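PDB 7LAP: aminoglycoside N(3)-acetyltransferase from Streptomyces griseus, which probably transfers an acetyl group from acetyl-CoA to the 3-amino group of aminoglycoside antibiotics, the modification by which enzymes of this family confer resistance. Local coordinates for residues L15-G20 with L48-Y53; V22-I27 with I62-D67; S134-V139 with D153-D158; D159-G164 with F222-S227. One frame throughout, in Å; residues are numbered along the deposited sequence.

Interaction 1 (L15-G20 with L48-Y53); sequences LRRSDG and LSAIGY
Ser49 meets Arg17 through its backbone: its O lies 3.5 Å from Arg17 CD, oblique to the guanidinium. Ala50 supplies the main acceptor. Its O takes a nearly straight bond from Arg17 NE (2.8 Å, 167° at the hydrogen) and a weak one from NH2; the oxygen sits at the guanidinium edge, in its plane, whereas NE approaches from above the carbonyl plane. The arginine spans the gap because its chain is extended from CG to NE. Ile51 O packs against Ser18 CB. Gly52, at positive phi just past the short helix 48-51, brings CA within 3.6 Å of Ser18 OG. Tyr53 N donates a hydrogen bond to Ser18 OG (3.2 Å), a hydroxyl that also lies close to Leu14 O and Gly20 O. Tyr53 CB packs on Leu15 CD2 at 3.6 Å, the two side chains lying alongside and pointing the same way; Leu15 packs on Trp92 and Tyr53 on Pro86, both of the second subunit. Helix 7-18 closes in a Schellman motif at Asp19. Polar side chains of one helix end thus satisfy backbone groups at the end of another, with a small apolar patch continuing into the dimer interface.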
# COMPACT_ATOMS: atom_id res chain seq x y z
N LEU B 15 -16.07 -5.07 -13.26
CA LEU B 15 -16.26 -5.49 -14.65
C LEU B 15 -17.58 -4.96 -15.21
O LEU B 15 -17.62 -4.40 -16.31
CB LEU B 15 -16.21 -7.01 -14.74
CG LEU B 15 -14.81 -7.64 -14.60
CD1 LEU B 15 -14.95 -9.15 -14.36
CD2 LEU B 15 -13.95 -7.33 -15.81
N ARG B 16 -18.65 -5.06 -14.42
CA ARG B 16 -19.94 -4.55 -14.86
C ARG B 16 -19.86 -3.06 -15.12
O ARG B 16 -20.33 -2.58 -16.15
CB ARG B 16 -21.02 -4.87 -13.81
CG ARG B 16 -22.41 -4.45 -14.22
CD ARG B 16 -23.42 -4.65 -13.08
NE ARG B 16 -23.51 -6.05 -12.66
CZ ARG B 16 -23.27 -6.49 -11.42
NH1 ARG B 16 -22.91 -5.63 -10.46
NH2 ARG B 16 -23.39 -7.79 -11.14
N ARG B 17 -19.19 -2.32 -14.22
CA ARG B 17 -19.14 -0.87 -14.30
C ARG B 17 -18.50 -0.39 -15.60
O ARG B 17 -18.97 0.58 -16.21
CB ARG B 17 -18.36 -0.31 -13.10
CG ARG B 17 -18.10 1.15 -13.19
CD ARG B 17 -17.47 1.74 -11.92
NE ARG B 17 -17.27 3.18 -12.08
CZ ARG B 17 -18.18 4.11 -11.75
NH1 ARG B 17 -19.35 3.75 -11.23
NH2 ARG B 17 -17.93 5.40 -11.94
N SER B 18 -17.40 -1.01 -16.01
CA SER B 18 -16.74 -0.60 -17.25
C SER B 18 -17.11 -1.47 -18.45
O SER B 18 -16.50 -1.31 -19.52
CB SER B 18 -15.22 -0.60 -17.06
OG SER B 18 -14.76 -1.79 -16.45
N ASP B 19 -18.07 -2.37 -18.31
CA ASP B 19 -18.43 -3.33 -19.36
C ASP B 19 -17.22 -4.11 -19.86
O ASP B 19 -17.00 -4.29 -21.06
CB ASP B 19 -19.13 -2.63 -20.52
CG ASP B 19 -19.99 -3.58 -21.33
OD1 ASP B 19 -20.68 -4.45 -20.72
OD2 ASP B 19 -19.96 -3.47 -22.57
N GLY B 20 -16.42 -4.59 -18.92
CA GLY B 20 -15.30 -5.43 -19.26
C GLY B 20 -14.02 -4.76 -18.83
O GLY B 20 -14.02 -3.60 -18.39
N LEU B 48 -9.44 4.83 -8.29
CA LEU B 48 -9.17 3.76 -9.24
C LEU B 48 -10.42 2.95 -9.58
O LEU B 48 -10.64 2.62 -10.75
CB LEU B 48 -8.06 2.86 -8.69
CG LEU B 48 -7.69 1.60 -9.48
CD1 LEU B 48 -7.13 1.95 -10.89
CD2 LEU B 48 -6.62 0.80 -8.69
N SER B 49 -11.24 2.61 -8.59
CA SER B 49 -12.43 1.80 -8.90
C SER B 49 -13.43 2.53 -9.78
O SER B 49 -14.26 1.88 -10.43
CB SER B 49 -13.12 1.37 -7.60
OG SER B 49 -12.23 0.56 -6.85
N ALA B 50 -13.42 3.86 -9.78
CA ALA B 50 -14.33 4.62 -10.64
C ALA B 50 -14.05 4.33 -12.11
O ALA B 50 -14.96 4.40 -12.94
CB ALA B 50 -14.19 6.13 -10.38
N ILE B 51 -12.79 4.04 -12.45
CA ILE B 51 -12.45 3.70 -13.83
C ILE B 51 -13.14 2.40 -14.25
O ILE B 51 -13.56 2.25 -15.40
CB ILE B 51 -10.92 3.60 -14.00
CG1 ILE B 51 -10.27 4.93 -13.62
CG2 ILE B 51 -10.53 3.22 -15.43
CD1 ILE B 51 -8.67 4.89 -13.59
N GLY B 52 -13.27 1.45 -13.32
CA GLY B 52 -13.78 0.13 -13.62
C GLY B 52 -12.75 -0.92 -13.27
O GLY B 52 -11.85 -0.68 -12.45
N TYR B 53 -12.84 -2.06 -13.96
CA TYR B 53 -11.87 -3.14 -13.73
C TYR B 53 -10.64 -2.85 -14.57
O TYR B 53 -10.65 -3.01 -15.79
CB TYR B 53 -12.47 -4.52 -14.05
CG TYR B 53 -11.40 -5.57 -13.83
CD1 TYR B 53 -11.11 -6.06 -12.56
CD2 TYR B 53 -10.63 -6.02 -14.90
CE1 TYR B 53 -10.07 -7.00 -12.36
CE2 TYR B 53 -9.60 -6.94 -14.71
CZ TYR B 53 -9.31 -7.43 -13.45
OH TYR B 53 -8.25 -8.34 -13.33

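Interaction 2 (V22-I27 with I62-D67); sequences VTRDRI and IDALLD. With FMT (formic acid), chain M.
Arg24 sets CG trans to its backbone N (chi1 175°) and stays extended through CD to NE, which carries its guanidinium to Asp67 on helix 58-69. The carboxylate of Asp67 is turned to meet it by a first torsion that places CG opposite the carbonyl carbon. The two flat groups are nearly coplanar, 12° apart, and the arginine grips side-on with two nitrogens: NE reaches OD2 at 2.7 Å and NH2 reaches OD1 at 2.8 Å. The second bond is almost straight, 174° at the hydrogen, and uses the syn lone pair of OD1; OD2 is also met on its syn side, slightly out of the carboxylate plane. This paired salt bridge fixes the rotation of the guanidinium. Asp63 CB lies 3.6 Å from Arg24 NE, over one face of the group; the Asp63 carboxylate is near Arg24 but not bonded to it, and its OD1 pairs with Arg128. Helix 58-69 is the crossover helix between the adjacent parallel strands 41-46 and 74-78, a beta-alpha-beta unit, and helix 24-34, whose first turn it meets here, precedes that unit. Thr23 is the N-cap of helix 24-34, its OG1 accepting a weak bond from Arg26 N. Next to the salt bridge, Ala64 CB makes an apolar contact with Ile27 CG2 at 3.6 Å, and the same methyl touches the backbone at Arg24 O (3.5 Å); Ile27 also rests on Val54. At the outer edge of the guanidinium, Arg24 NH1 donates to O1 of a formic acid molecule at 3.0 Å, probably taken up from the crystallisation liquor.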
# COMPACT_ATOMS: atom_id res chain seq x y z
N VAL B 22 -10.58 -2.78 -18.52
CA VAL B 22 -10.08 -1.51 -19.04
C VAL B 22 -8.57 -1.67 -19.21
O VAL B 22 -7.87 -2.00 -18.24
CB VAL B 22 -10.41 -0.35 -18.09
CG1 VAL B 22 -9.80 0.91 -18.59
CG2 VAL B 22 -11.98 -0.19 -17.92
N THR B 23 -8.08 -1.49 -20.43
CA THR B 23 -6.67 -1.78 -20.69
C THR B 23 -5.83 -0.51 -20.78
O THR B 23 -6.34 0.61 -20.91
CB THR B 23 -6.54 -2.54 -21.99
OG1 THR B 23 -6.92 -1.65 -23.06
CG2 THR B 23 -7.43 -3.77 -21.96
N ARG B 24 -4.52 -0.72 -20.77
CA ARG B 24 -3.56 0.38 -20.90
C ARG B 24 -3.83 1.23 -22.15
O ARG B 24 -3.91 2.45 -22.08
CB ARG B 24 -2.15 -0.22 -20.93
CG ARG B 24 -1.03 0.78 -21.18
CD ARG B 24 0.30 0.03 -21.28
NE ARG B 24 1.41 0.91 -21.62
CZ ARG B 24 2.68 0.51 -21.59
NH1 ARG B 24 2.96 -0.74 -21.23
NH2 ARG B 24 3.66 1.36 -21.91
N ASP B 25 -3.97 0.60 -23.31
CA ASP B 25 -4.15 1.39 -24.52
C ASP B 25 -5.49 2.13 -24.55
O ASP B 25 -5.60 3.19 -25.17
CB ASP B 25 -4.02 0.53 -25.77
CG ASP B 25 -4.19 1.36 -27.02
OD1 ASP B 25 -3.29 2.19 -27.28
OD2 ASP B 25 -5.23 1.22 -27.70
N ARG B 26 -6.50 1.60 -23.89
CA ARG B 26 -7.78 2.29 -23.87
C ARG B 26 -7.73 3.51 -22.97
O ARG B 26 -8.30 4.56 -23.30
CB ARG B 26 -8.89 1.34 -23.42
CG ARG B 26 -10.26 1.96 -23.53
CD ARG B 26 -10.67 2.45 -22.19
NE ARG B 26 -12.00 3.06 -22.21
CZ ARG B 26 -13.13 2.37 -22.15
NH1 ARG B 26 -13.11 1.05 -22.10
NH2 ARG B 26 -14.27 3.02 -22.14
N ILE B 27 -7.08 3.38 -21.82
CA ILE B 27 -6.85 4.53 -20.96
C ILE B 27 -6.03 5.59 -21.70
O ILE B 27 -6.34 6.79 -21.63
CB ILE B 27 -6.16 4.08 -19.67
CG1 ILE B 27 -7.10 3.13 -18.90
CG2 ILE B 27 -5.88 5.27 -18.84
CD1 ILE B 27 -6.43 2.51 -17.61
N ILE B 62 -0.51 4.13 -14.60
CA ILE B 62 0.74 4.89 -14.72
C ILE B 62 1.35 4.75 -16.11
O ILE B 62 1.76 5.73 -16.74
CB ILE B 62 1.73 4.45 -13.64
CG1 ILE B 62 1.26 4.91 -12.27
CG2 ILE B 62 3.17 4.97 -13.97
CD1 ILE B 62 1.97 4.12 -11.11
N ASP B 63 1.37 3.53 -16.64
CA ASP B 63 1.97 3.34 -17.96
C ASP B 63 1.14 3.98 -19.07
O ASP B 63 1.71 4.46 -20.06
CB ASP B 63 2.17 1.86 -18.20
CG ASP B 63 3.45 1.33 -17.46
OD1 ASP B 63 4.50 2.04 -17.47
OD2 ASP B 63 3.40 0.23 -16.87
N ALA B 64 -0.19 4.04 -18.93
CA ALA B 64 -0.99 4.78 -19.90
C ALA B 64 -0.67 6.28 -19.85
O ALA B 64 -0.57 6.93 -20.89
CB ALA B 64 -2.49 4.54 -19.63
N LEU B 65 -0.55 6.83 -18.65
CA LEU B 65 -0.18 8.24 -18.51
C LEU B 65 1.19 8.51 -19.15
O LEU B 65 1.38 9.54 -19.81
CB LEU B 65 -0.17 8.65 -17.03
CG LEU B 65 -1.56 8.80 -16.42
CD1 LEU B 65 -1.55 8.77 -14.88
CD2 LEU B 65 -2.22 10.11 -16.93
N LEU B 66 2.17 7.62 -18.92
CA LEU B 66 3.48 7.75 -19.55
C LEU B 66 3.40 7.63 -21.06
O LEU B 66 4.18 8.27 -21.77
CB LEU B 66 4.44 6.69 -18.99
CG LEU B 66 4.75 6.89 -17.49
CD1 LEU B 66 5.54 5.71 -16.93
CD2 LEU B 66 5.51 8.21 -17.25
N ASP B 67 2.51 6.76 -21.56
CA ASP B 67 2.32 6.67 -23.00
C ASP B 67 1.87 8.00 -23.58
O ASP B 67 2.30 8.37 -24.68
CB ASP B 67 1.30 5.59 -23.35
CG ASP B 67 1.79 4.15 -23.02
OD1 ASP B 67 3.00 3.92 -22.83
OD2 ASP B 67 0.94 3.24 -22.93
C FMT M . 6.18 -0.50 -20.81
O1 FMT M . 5.90 -1.41 -21.60
O2 FMT M . 6.86 0.48 -21.09

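Interaction 3 (S134-V139 with D153-D158); sequences SRHPDV and DAHPWD
Arg135 lies flat on Trp157, the guanidinium and indole planes only 10° apart. CZ stands 3.9 Å from the centroid of the six-membered ring, a cation-pi contact over the face; Ala154 CA lies over the rim of the opposite face of the guanidinium. CG of Arg135 is wedged between its backbone N and carbonyl carbon (chi1 67°), and the chain then runs extended, CG and CD passing over the CH2 corner of the indole. NE and NH2 both reach His155 O from one face of its carbonyl, NE at 2.8 Å and NH2 at 3.1 Å, so stack and bonds together fix the group. His136, its ring swung away from its own backbone N (chi1 -155°), sends NE2 to Trp157 O at 2.7 Å, in the ring plane and on a carbonyl lone pair. Its ND1 accepts from Asp138 N and, weakly, from Val139 N, consistent with the proton being on NE2. His136 CB sits 3.8 Å from the centroid of the His155 ring, a CH-pi contact, and the His136 edge faces that ring. Ser134 OG and His155 ND1 share a hydrogen bond of 2.7 Å. A water bridges Arg135 N and His155 N. The two loops, one between strands 132-133 and 141-145, the other between helices 148-152 and 166-172, lie against the two-stranded sheet: Pro137 touches strand 204-213 and Trp157 touches Arg220 of strand 216-225.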
# COMPACT_ATOMS: atom_id res chain seq x y z
N SER B 134 9.42 14.05 -2.72
CA SER B 134 9.97 15.26 -2.11
C SER B 134 10.20 15.03 -0.62
O SER B 134 9.76 14.05 -0.03
CB SER B 134 9.06 16.47 -2.38
OG SER B 134 7.97 16.56 -1.48
N ARG B 135 10.95 15.93 -0.00
CA ARG B 135 11.51 15.64 1.31
C ARG B 135 10.59 16.02 2.45
O ARG B 135 10.90 15.73 3.61
CB ARG B 135 12.86 16.36 1.46
CG ARG B 135 12.71 17.86 1.49
CD ARG B 135 14.06 18.63 1.57
NE ARG B 135 13.82 20.05 1.80
CZ ARG B 135 14.75 20.94 2.16
NH1 ARG B 135 16.02 20.57 2.32
NH2 ARG B 135 14.39 22.20 2.37
N HIS B 136 9.45 16.65 2.15
CA HIS B 136 8.65 17.19 3.24
C HIS B 136 7.93 16.07 4.00
O HIS B 136 7.32 15.22 3.36
CB HIS B 136 7.61 18.18 2.72
CG HIS B 136 7.19 19.17 3.77
ND1 HIS B 136 6.25 18.88 4.73
CD2 HIS B 136 7.66 20.40 4.05
CE1 HIS B 136 6.14 19.91 5.55
NE2 HIS B 136 6.98 20.85 5.15
N PRO B 137 7.96 16.07 5.34
CA PRO B 137 7.32 14.98 6.10
C PRO B 137 5.82 15.07 6.16
O PRO B 137 5.18 14.05 6.42
CB PRO B 137 7.88 15.15 7.51
CG PRO B 137 8.22 16.66 7.60
CD PRO B 137 8.73 16.99 6.21
N ASP B 138 5.25 16.25 5.96
CA ASP B 138 3.81 16.36 6.04
C ASP B 138 3.12 16.37 4.68
O ASP B 138 2.04 15.79 4.54
CB ASP B 138 3.43 17.62 6.81
CG ASP B 138 1.98 17.60 7.20
OD1 ASP B 138 1.57 16.64 7.87
OD2 ASP B 138 1.26 18.54 6.85
N VAL B 139 3.69 17.02 3.66
CA VAL B 139 2.97 17.20 2.40
C VAL B 139 3.87 16.87 1.21
O VAL B 139 3.81 17.55 0.18
CB VAL B 139 2.39 18.62 2.28
CG1 VAL B 139 1.24 18.80 3.29
CG2 VAL B 139 3.49 19.69 2.48
N ASP B 153 12.69 18.90 -6.01
CA ASP B 153 13.94 19.21 -5.33
C ASP B 153 13.72 20.19 -4.18
O ASP B 153 12.96 21.16 -4.31
CB ASP B 153 14.94 19.82 -6.32
CG ASP B 153 16.31 20.07 -5.70
OD1 ASP B 153 16.90 19.09 -5.20
OD2 ASP B 153 16.79 21.22 -5.71
N ALA B 154 14.37 19.93 -3.05
CA ALA B 154 14.43 20.86 -1.93
C ALA B 154 13.05 21.43 -1.57
O ALA B 154 12.86 22.64 -1.56
CB ALA B 154 15.41 22.00 -2.25
N HIS B 155 12.10 20.55 -1.27
CA HIS B 155 10.78 21.01 -0.83
C HIS B 155 10.92 21.96 0.36
O HIS B 155 11.52 21.58 1.39
CB HIS B 155 9.92 19.82 -0.45
CG HIS B 155 8.45 20.11 -0.46
ND1 HIS B 155 7.53 19.20 -0.93
CD2 HIS B 155 7.73 21.18 -0.03
CE1 HIS B 155 6.30 19.70 -0.80
NE2 HIS B 155 6.40 20.90 -0.26
N PRO B 156 10.40 23.19 0.27
CA PRO B 156 10.60 24.16 1.36
C PRO B 156 9.94 23.67 2.63
O PRO B 156 8.78 23.25 2.63
CB PRO B 156 9.90 25.42 0.84
CG PRO B 156 9.88 25.26 -0.63
CD PRO B 156 9.69 23.79 -0.87
N TRP B 157 10.69 23.75 3.74
CA TRP B 157 10.20 23.21 5.01
C TRP B 157 8.94 23.94 5.46
O TRP B 157 7.89 23.33 5.70
CB TRP B 157 11.27 23.31 6.08
CG TRP B 157 12.49 22.45 5.88
CD1 TRP B 157 13.81 22.85 6.00
CD2 TRP B 157 12.51 21.05 5.62
NE1 TRP B 157 14.64 21.77 5.77
CE2 TRP B 157 13.87 20.66 5.53
CE3 TRP B 157 11.52 20.08 5.40
CZ2 TRP B 157 14.25 19.35 5.26
CZ3 TRP B 157 11.90 18.79 5.13
CH2 TRP B 157 13.25 18.43 5.07
N ASP B 158 9.04 25.26 5.60
CA ASP B 158 7.94 26.12 6.01
C ASP B 158 7.26 26.71 4.79
O ASP B 158 7.86 26.83 3.73
CB ASP B 158 8.45 27.25 6.91
CG ASP B 158 9.00 26.74 8.22
OD1 ASP B 158 8.19 26.23 9.01
OD2 ASP B 158 10.22 26.86 8.47
O HOH W 1 12.44 17.68 -1.71

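Interaction 4 (D159-G164 with F222-S227); sequences DPHGPG and FRDIDS
His161 meets Asp224 edge-on: OD1 of the aspartate lies at the rim of the imidazole, in the ring plane, and the ring and carboxylate are nearly coplanar at 19°. His161 ND1 donates to OD1 at 3.1 Å with an angle of 161° at the hydrogen, on the syn lone pair of OD1. Ile225 CG1 and Ser227 CB approach the imidazole obliquely, the latter 3.9 Å from His161 CE1. Pro160 CD presses on the carboxylate as well, 3.3 Å from Asp224 OD1. A first torsion of -171° swings the Asp224 carboxylate from the strand toward the turn. That turn is of type I, from Asp159 to Gly162, and closes with Gly162 N bonded to Asp159 O. It docks on the end of strand 216-225, part of a two-stranded antiparallel sheet, where Asp159 N donates to Arg223 O at 2.9 Å. A water ties the pieces together, accepting from His161 N and donating to Asp159 OD1 (2.6 Å) and Asp224 OD1 (2.7 Å). Asp224 OD1 thus takes bonds from His161 and the water, and a weak one from Ile225 N. Helix 189-196 lies against the same site, with Ala195 touching Asp159 and His161, while the His191 ring meets that of His161 and His192 ND1 is bonded to His161 O.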
# COMPACT_ATOMS: atom_id res chain seq x y z
N ASP B 159 5.99 27.10 4.97
CA ASP B 159 5.15 27.46 3.83
C ASP B 159 5.35 26.45 2.69
O ASP B 159 5.69 26.84 1.57
CB ASP B 159 5.45 28.89 3.37
CG ASP B 159 4.25 29.55 2.67
OD1 ASP B 159 3.09 29.14 2.92
OD2 ASP B 159 4.46 30.49 1.86
N PRO B 160 5.16 25.15 2.93
CA PRO B 160 5.43 24.17 1.87
C PRO B 160 4.41 24.16 0.72
O PRO B 160 4.58 23.38 -0.22
CB PRO B 160 5.39 22.83 2.62
CG PRO B 160 4.36 23.07 3.72
CD PRO B 160 4.56 24.54 4.13
N HIS B 161 3.34 24.96 0.76
CA HIS B 161 2.46 25.13 -0.39
C HIS B 161 2.68 26.47 -1.08
O HIS B 161 1.89 26.83 -1.97
CB HIS B 161 0.98 25.04 0.01
CG HIS B 161 0.60 23.71 0.57
ND1 HIS B 161 0.48 23.49 1.93
CD2 HIS B 161 0.29 22.54 -0.03
CE1 HIS B 161 0.11 22.24 2.13
NE2 HIS B 161 -0.02 21.64 0.96
N GLY B 162 3.70 27.22 -0.69
CA GLY B 162 3.81 28.59 -1.12
C GLY B 162 4.74 28.82 -2.29
O GLY B 162 4.98 27.93 -3.12
N PRO B 163 5.35 30.00 -2.29
CA PRO B 163 6.15 30.53 -3.38
C PRO B 163 7.28 29.63 -3.80
O PRO B 163 7.57 29.61 -4.99
CB PRO B 163 6.71 31.83 -2.80
CG PRO B 163 5.73 32.24 -1.76
CD PRO B 163 5.25 30.95 -1.16
N GLY B 164 7.93 28.90 -2.90
CA GLY B 164 9.03 28.14 -3.45
C GLY B 164 8.73 26.72 -3.87
O GLY B 164 9.62 26.00 -4.34
N PHE B 222 7.40 23.12 12.04
CA PHE B 222 6.95 23.49 10.71
C PHE B 222 5.79 24.46 10.81
O PHE B 222 4.93 24.33 11.69
CB PHE B 222 6.50 22.27 9.90
CG PHE B 222 7.58 21.28 9.65
CD1 PHE B 222 7.84 20.29 10.58
CD2 PHE B 222 8.39 21.39 8.52
CE1 PHE B 222 8.87 19.37 10.37
CE2 PHE B 222 9.41 20.47 8.29
CZ PHE B 222 9.66 19.46 9.23
N ARG B 223 5.75 25.41 9.88
CA ARG B 223 4.63 26.32 9.75
C ARG B 223 4.05 26.16 8.36
O ARG B 223 4.79 26.06 7.38
CB ARG B 223 5.06 27.77 9.98
CG ARG B 223 3.91 28.75 9.84
CD ARG B 223 4.39 30.15 10.07
NE ARG B 223 3.54 31.15 9.42
CZ ARG B 223 2.55 31.80 10.03
NH1 ARG B 223 2.26 31.54 11.31
NH2 ARG B 223 1.85 32.71 9.37
N ASP B 224 2.72 26.17 8.27
CA ASP B 224 1.99 25.96 7.02
C ASP B 224 0.65 26.66 7.16
O ASP B 224 0.25 27.05 8.26
CB ASP B 224 1.83 24.45 6.72
CG ASP B 224 1.27 24.16 5.30
OD1 ASP B 224 1.33 25.05 4.42
OD2 ASP B 224 0.81 23.02 5.07
N ILE B 225 -0.06 26.84 6.04
CA ILE B 225 -1.49 27.13 6.15
C ILE B 225 -2.21 25.88 6.66
O ILE B 225 -1.72 24.75 6.58
CB ILE B 225 -2.10 27.61 4.83
CG1 ILE B 225 -1.80 26.59 3.73
CG2 ILE B 225 -1.57 28.97 4.44
CD1 ILE B 225 -3.02 26.21 2.87
N ASP B 226 -3.40 26.10 7.23
CA ASP B 226 -4.19 25.00 7.78
C ASP B 226 -4.79 24.23 6.61
O ASP B 226 -5.91 24.49 6.16
CB ASP B 226 -5.26 25.54 8.72
CG ASP B 226 -6.05 24.45 9.40
OD1 ASP B 226 -6.09 23.31 8.89
OD2 ASP B 226 -6.64 24.73 10.45
N SER B 227 -4.03 23.26 6.10
CA SER B 227 -4.48 22.52 4.93
C SER B 227 -5.41 21.38 5.29
O SER B 227 -5.66 20.51 4.45
CB SER B 227 -3.28 21.98 4.14
OG SER B 227 -2.68 20.86 4.78
O HOH W 2 2.17 26.79 2.48

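In the fold
The four contacts form two pairs on different parts of the chain. Interactions 1 and 2 touch through Tyr53 O and Val22 N, and their segments alternate along the sequence, joining two consecutive helices to two later ones; both mix buried apolar contacts with exposed arginines. Interaction 1 relies on side chains that serve backbone atoms beside the second subunit, interaction 2 on a charged pair. Interactions 3 and 4, with centres about 10 Å apart, share the long loop between helices 148-152 and 166-172 and are joined by Asp158 with Arg223 and His155 with Pro160. All four are partly buried; interaction 3 combines an arginine-tryptophan stack with histidine bonds, interaction 4 a histidine-carboxylate bond and a water. Interactions 1 and 3 lie about 35 Å apart, centre to centre.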